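Long-range contact in Alpha/beta hydrolase family protein (Bacillus anthracis, PDB 3OOS), which is of unknown specific function but, as a member of the alpha/beta hydrolase family, probably catalyses a hydrolysis reaction: residues A109-G123 against V213-Y227. Sequence-based numbering, arbitrary orientation.
Sequences ATEAQESLTKIIVGG and VRQKLKFVKIPSFIY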
loop_
_atom_site.group_PDB
_atom_site.type_symbol
_atom_site.label_atom_id
_atom_site.label_comp_id
_atom_site.label_asym_id
_atom_site.label_seq_id
_atom_site.Cartn_x
_atom_site.Cartn_y
_atom_site.Cartn_z
ATOM N N ALA A 109 -2.324 3.786 -12.484
ATOM C CA ALA A 109 -2.233 4.992 -13.307
ATOM C C ALA A 109 -1.694 4.699 -14.712
ATOM O O ALA A 109 -2.223 5.204 -15.703
ATOM C CB ALA A 109 -1.392 6.048 -12.607
ATOM N N THR A 110 -0.658 3.875 -14.812
ATOM C CA THR A 110 -0.062 3.617 -16.124
ATOM C C THR A 110 -0.939 2.727 -17.018
ATOM O O THR A 110 -0.925 2.866 -18.243
ATOM C CB THR A 110 1.371 3.050 -16.027
ATOM O OG1 THR A 110 1.353 1.802 -15.326
ATOM C CG2 THR A 110 2.297 4.038 -15.306
ATOM N N GLU A 111 -1.694 1.821 -16.406
ATOM C CA GLU A 111 -2.566 0.926 -17.166
ATOM C C GLU A 111 -3.911 1.571 -17.476
ATOM O O GLU A 111 -4.419 1.450 -18.594
ATOM C CB GLU A 111 -2.793 -0.387 -16.409
ATOM C CG GLU A 111 -1.564 -1.275 -16.305
ATOM C CD GLU A 111 -1.370 -2.163 -17.521
ATOM O OE1 GLU A 111 -2.297 -2.930 -17.861
ATOM O OE2 GLU A 111 -0.280 -2.105 -18.127
ATOM N N ALA A 112 -4.483 2.255 -16.486
ATOM C CA ALA A 112 -5.887 2.679 -16.552
ATOM C C ALA A 112 -6.187 4.035 -15.919
ATOM O O ALA A 112 -7.184 4.179 -15.207
ATOM C CB ALA A 112 -6.784 1.590 -15.927
ATOM N N GLN A 113 -5.355 5.038 -16.199
ATOM C CA GLN A 113 -5.542 6.358 -15.580
ATOM C C GLN A 113 -6.891 6.993 -15.892
ATOM O O GLN A 113 -7.389 7.800 -15.111
ATOM C CB GLN A 113 -4.407 7.333 -15.932
ATOM C CG GLN A 113 -4.270 7.659 -17.413
ATOM C CD GLN A 113 -3.200 8.703 -17.677
ATOM O OE1 GLN A 113 -3.197 9.773 -17.069
ATOM N NE2 GLN A 113 -2.288 8.396 -18.591
ATOM N N GLU A 114 -7.489 6.614 -17.021
ATOM C CA GLU A 114 -8.771 7.191 -17.432
ATOM C C GLU A 114 -9.885 6.865 -16.442
ATOM O O GLU A 114 -10.874 7.591 -16.354
ATOM C CB GLU A 114 -9.163 6.761 -18.853
ATOM C CG GLU A 114 -10.499 7.341 -19.313
ATOM C CD GLU A 114 -10.678 7.325 -20.809
ATOM O OE1 GLU A 114 -9.993 8.108 -21.499
ATOM O OE2 GLU A 114 -11.522 6.543 -21.290
ATOM N N SER A 115 -9.709 5.785 -15.680
ATOM C CA SER A 115 -10.675 5.393 -14.656
ATOM C C SER A 115 -10.425 6.043 -13.294
ATOM O O SER A 115 -11.190 5.820 -12.358
ATOM C CB SER A 115 -10.663 3.874 -14.484
ATOM O OG SER A 115 -11.022 3.229 -15.688
ATOM N N LEU A 116 -9.358 6.831 -13.182
ATOM C CA LEU A 116 -8.945 7.381 -11.887
ATOM C C LEU A 116 -9.135 8.887 -11.778
ATOM O O LEU A 116 -8.773 9.635 -12.687
ATOM C CB LEU A 116 -7.483 7.023 -11.588
ATOM C CG LEU A 116 -7.112 5.538 -11.506
ATOM C CD1 LEU A 116 -5.602 5.382 -11.416
ATOM C CD2 LEU A 116 -7.798 4.844 -10.325
ATOM N N THR A 117 -9.706 9.323 -10.657
ATOM C CA THR A 117 -9.832 10.749 -10.349
ATOM C C THR A 117 -8.506 11.306 -9.835
ATOM O O THR A 117 -8.224 12.503 -9.979
ATOM C CB THR A 117 -10.910 11.006 -9.278
ATOM O OG1 THR A 117 -10.617 10.227 -8.112
ATOM C CG2 THR A 117 -12.295 10.634 -9.794
ATOM N N LYS A 118 -7.706 10.426 -9.235
ATOM C CA LYS A 118 -6.428 10.770 -8.613
ATOM C C LYS A 118 -5.741 9.505 -8.111
ATOM O O LYS A 118 -6.383 8.463 -7.952
ATOM C CB LYS A 118 -6.642 11.711 -7.416
ATOM C CG LYS A 118 -7.341 11.056 -6.209
ATOM C CD LYS A 118 -7.901 12.086 -5.241
ATOM C CE LYS A 118 -9.236 12.634 -5.728
ATOM N NZ LYS A 118 -9.702 13.805 -4.938
ATOM N N ILE A 119 -4.439 9.610 -7.854
ATOM C CA ILE A 119 -3.735 8.604 -7.058
ATOM C C ILE A 119 -3.085 9.253 -5.842
ATOM O O ILE A 119 -2.650 10.412 -5.895
ATOM C CB ILE A 119 -2.682 7.790 -7.867
ATOM C CG1 ILE A 119 -1.697 8.718 -8.594
ATOM C CG2 ILE A 119 -3.383 6.817 -8.820
ATOM C CD1 ILE A 119 -0.542 7.997 -9.290
ATOM N N ILE A 120 -3.072 8.510 -4.739
ATOM C CA ILE A 120 -2.320 8.873 -3.545
ATOM C C ILE A 120 -1.281 7.775 -3.368
ATOM O O ILE A 120 -1.622 6.591 -3.351
ATOM C CB ILE A 120 -3.227 9.013 -2.298
ATOM C CG1 ILE A 120 -4.043 10.308 -2.375
ATOM C CG2 ILE A 120 -2.402 9.039 -1.012
ATOM C CD1 ILE A 120 -5.445 10.142 -2.847
ATOM N N VAL A 121 -0.016 8.175 -3.271
ATOM C CA VAL A 121 1.103 7.236 -3.334
ATOM C C VAL A 121 2.082 7.499 -2.198
ATOM O O VAL A 121 2.791 8.507 -2.197
ATOM C CB VAL A 121 1.854 7.346 -4.693
ATOM C CG1 VAL A 121 2.925 6.263 -4.810
ATOM C CG2 VAL A 121 0.880 7.265 -5.875
ATOM N N GLY A 122 2.123 6.586 -1.231
ATOM C CA GLY A 122 2.981 6.751 -0.060
ATOM C C GLY A 122 4.150 5.794 -0.005
ATOM O O GLY A 122 4.007 4.616 -0.337
ATOM N N GLY A 123 5.311 6.312 0.401
ATOM C CA GLY A 123 6.502 5.495 0.653
ATOM C C GLY A 123 6.834 4.476 -0.422
ATOM O O GLY A 123 7.209 3.342 -0.116
ATOM N N VAL A 213 8.376 1.619 -13.904
ATOM C CA VAL A 213 7.380 2.450 -14.583
ATOM C C VAL A 213 7.864 3.894 -14.784
ATOM O O VAL A 213 7.074 4.774 -15.112
ATOM C CB VAL A 213 6.009 2.441 -13.842
ATOM C CG1 VAL A 213 5.409 1.034 -13.829
ATOM C CG2 VAL A 213 6.139 2.999 -12.415
ATOM N N ARG A 214 9.163 4.127 -14.604
ATOM C CA ARG A 214 9.714 5.491 -14.635
ATOM C C ARG A 214 9.352 6.282 -15.890
ATOM O O ARG A 214 8.929 7.434 -15.798
ATOM C CB ARG A 214 11.232 5.475 -14.453
ATOM C CG ARG A 214 11.673 5.182 -13.028
ATOM C CD ARG A 214 13.180 4.993 -12.950
ATOM N NE ARG A 214 13.614 3.771 -13.630
ATOM C CZ ARG A 214 14.879 3.369 -13.727
ATOM N NH1 ARG A 214 15.856 4.089 -13.188
ATOM N NH2 ARG A 214 15.168 2.239 -14.363
ATOM N N GLN A 215 9.525 5.667 -17.056
ATOM C CA GLN A 215 9.254 6.361 -18.311
ATOM C C GLN A 215 7.759 6.584 -18.511
ATOM O O GLN A 215 7.337 7.646 -18.972
ATOM C CB GLN A 215 9.867 5.619 -19.504
ATOM C CG GLN A 215 11.397 5.594 -19.512
ATOM C CD GLN A 215 12.025 6.987 -19.559
ATOM O OE1 GLN A 215 11.536 7.885 -20.251
ATOM N NE2 GLN A 215 13.117 7.167 -18.823
ATOM N N LYS A 216 6.961 5.592 -18.133
ATOM C CA LYS A 216 5.514 5.698 -18.275
ATOM C C LYS A 216 4.912 6.770 -17.366
ATOM O O LYS A 216 3.873 7.337 -17.697
ATOM C CB LYS A 216 4.835 4.342 -18.063
ATOM C CG LYS A 216 4.951 3.417 -19.276
ATOM C CD LYS A 216 4.096 2.149 -19.144
ATOM C CE LYS A 216 4.619 1.195 -18.074
ATOM N NZ LYS A 216 6.012 0.716 -18.350
ATOM N N LEU A 217 5.569 7.068 -16.244
ATOM C CA LEU A 217 5.057 8.088 -15.316
ATOM C C LEU A 217 4.962 9.482 -15.941
ATOM O O LEU A 217 4.121 10.290 -15.539
ATOM C CB LEU A 217 5.884 8.152 -14.030
ATOM C CG LEU A 217 5.755 6.984 -13.047
ATOM C CD1 LEU A 217 6.482 7.337 -11.764
ATOM C CD2 LEU A 217 4.298 6.621 -12.759
ATOM N N LYS A 218 5.815 9.746 -16.930
ATOM C CA LYS A 218 5.832 11.030 -17.627
ATOM C C LYS A 218 4.541 11.264 -18.415
ATOM O O LYS A 218 4.241 12.391 -18.824
ATOM C CB LYS A 218 7.053 11.113 -18.552
ATOM C CG LYS A 218 8.389 11.002 -17.822
ATOM C CD LYS A 218 9.562 10.943 -18.790
ATOM C CE LYS A 218 10.868 11.283 -18.087
ATOM N NZ LYS A 218 12.060 10.960 -18.915
ATOM N N PHE A 219 3.775 10.195 -18.621
ATOM C CA PHE A 219 2.534 10.266 -19.392
ATOM C C PHE A 219 1.284 10.083 -18.527
ATOM O O PHE A 219 0.167 10.002 -19.044
ATOM C CB PHE A 219 2.581 9.275 -20.562
ATOM C CG PHE A 219 3.744 9.507 -21.486
ATOM C CD1 PHE A 219 3.685 10.498 -22.460
ATOM C CD2 PHE A 219 4.918 8.766 -21.354
ATOM C CE1 PHE A 219 4.768 10.735 -23.304
ATOM C CE2 PHE A 219 6.004 8.994 -22.198
ATOM C CZ PHE A 219 5.929 9.979 -23.172
ATOM N N VAL A 220 1.490 10.034 -17.212
ATOM C CA VAL A 220 0.401 10.013 -16.235
ATOM C C VAL A 220 -0.051 11.458 -15.994
ATOM O O VAL A 220 0.730 12.293 -15.524
ATOM C CB VAL A 220 0.840 9.325 -14.914
ATOM C CG1 VAL A 220 -0.206 9.514 -13.808
ATOM C CG2 VAL A 220 1.105 7.835 -15.157
ATOM N N LYS A 221 -1.311 11.745 -16.321
ATOM C CA LYS A 221 -1.805 13.124 -16.371
ATOM C C LYS A 221 -2.779 13.477 -15.244
ATOM O O LYS A 221 -3.176 14.637 -15.097
ATOM C CB LYS A 221 -2.449 13.414 -17.740
ATOM C CG LYS A 221 -1.585 13.067 -18.970
ATOM C CD LYS A 221 -0.148 13.612 -18.902
ATOM C CE LYS A 221 -0.072 15.138 -18.938
ATOM N NZ LYS A 221 -0.573 15.729 -20.214
ATOM N N ILE A 222 -3.134 12.479 -14.440
ATOM C CA ILE A 222 -4.093 12.652 -13.347
ATOM C C ILE A 222 -3.446 13.287 -12.112
ATOM O O ILE A 222 -2.226 13.188 -11.933
ATOM C CB ILE A 222 -4.760 11.305 -12.949
ATOM C CG1 ILE A 222 -3.732 10.335 -12.359
ATOM C CG2 ILE A 222 -5.479 10.683 -14.145
ATOM C CD1 ILE A 222 -4.315 9.000 -11.947
ATOM N N PRO A 223 -4.261 13.951 -11.252
ATOM C CA PRO A 223 -3.705 14.463 -9.999
ATOM C C PRO A 223 -3.056 13.336 -9.205
ATOM O O PRO A 223 -3.648 12.268 -9.036
ATOM C CB PRO A 223 -4.936 14.995 -9.264
ATOM C CG PRO A 223 -5.865 15.390 -10.349
ATOM C CD PRO A 223 -5.671 14.356 -11.420
ATOM N N SER A 224 -1.830 13.574 -8.755
ATOM C CA SER A 224 -1.053 12.554 -8.070
ATOM C C SER A 224 -0.471 13.129 -6.794
ATOM O O SER A 224 0.332 14.062 -6.830
ATOM C CB SER A 224 0.052 12.035 -8.991
ATOM O OG SER A 224 -0.523 11.489 -10.165
ATOM N N PHE A 225 -0.894 12.577 -5.662
ATOM C CA PHE A 225 -0.489 13.095 -4.365
ATOM C C PHE A 225 0.503 12.134 -3.727
ATOM O O PHE A 225 0.124 11.084 -3.204
ATOM C CB PHE A 225 -1.721 13.342 -3.482
ATOM C CG PHE A 225 -2.718 14.291 -4.096
ATOM C CD1 PHE A 225 -2.596 15.666 -3.913
ATOM C CD2 PHE A 225 -3.774 13.811 -4.868
ATOM C CE1 PHE A 225 -3.514 16.551 -4.492
ATOM C CE2 PHE A 225 -4.697 14.684 -5.446
ATOM C CZ PHE A 225 -4.566 16.056 -5.258
ATOM N N ILE A 226 1.778 12.501 -3.811
ATOM C CA ILE A 226 2.877 11.653 -3.351
ATOM C C ILE A 226 3.287 12.094 -1.952
ATOM O O ILE A 226 3.334 13.283 -1.666
ATOM C CB ILE A 226 4.107 11.748 -4.311
ATOM C CG1 ILE A 226 3.682 11.774 -5.794
ATOM C CG2 ILE A 226 5.127 10.644 -4.026
ATOM C CD1 ILE A 226 2.786 10.608 -6.252
ATOM N N TYR A 227 3.570 11.140 -1.070
ATOM C CA TYR A 227 4.053 11.477 0.271
ATOM C C TYR A 227 5.029 10.413 0.755
ATOM O O TYR A 227 5.041 9.290 0.245
ATOM C CB TYR A 227 2.888 11.646 1.271
ATOM C CG TYR A 227 2.274 10.330 1.703
ATOM C CD1 TYR A 227 2.832 9.589 2.749
ATOM C CD2 TYR A 227 1.149 9.816 1.056
ATOM C CE1 TYR A 227 2.290 8.373 3.137
ATOM C CE2 TYR A 227 0.591 8.602 1.444
ATOM C CZ TYR A 227 1.171 7.886 2.483
ATOM O OH TYR A 227 0.640 6.676 2.866
#
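Strands 118-122 and 224-227 run side by side in the same direction, with their axes 4.7 Å apart and 8° from parallel. Five backbone hydrogen bonds link them and the residues at their ends, from I119 N to P223 O through to G123 N to Y227 O. I119, S224, V121 and I226 lie on one face of the pair. I120, F225 and Y227 lie on the other. Y227 lays its ring over G122, where the missing side chain lets the ring come close. CA of G122 sits 3.4 Å from the Y227 ring centroid, a CH-pi contact over the face. With chi1 at 75°, CG of Y227 stands between its own N and carbonyl carbon, and the ring swings across to the neighbouring strand. CG2 of I120 touches the ring at its edge, 3.9 Å from CE2 of Y227. The hydroxyl of Y227 hydrogen-bonds to ND1 of H98, which lies within the probable nucleophile elbow. The two strands are neighbours in the central, largely parallel sheet of the alpha/beta hydrolase fold, flanked by strands 93-98 and 250-255. On the opposite face, V121 and I226 lie alongside each other, with CD1 of I226 3.7 Å from CB of V121. Helix 100-112 covers V121, and helix 237-246 covers I226. Before the strands, Q113 uses both ends of its amide on the other chain segment. Its OE1 accepts a hydrogen bond from K221 N, 2.8 Å away and nearly straight at 173°. Its NE2 gives a hydrogen to F219 O at 3.0 Å, close to the amide plane. The two bonds fix the rotation of the amide. In one of its two conformers, I222 packs against L116, I119 and A109. CG2 of T110 reaches K216, L217 and V220.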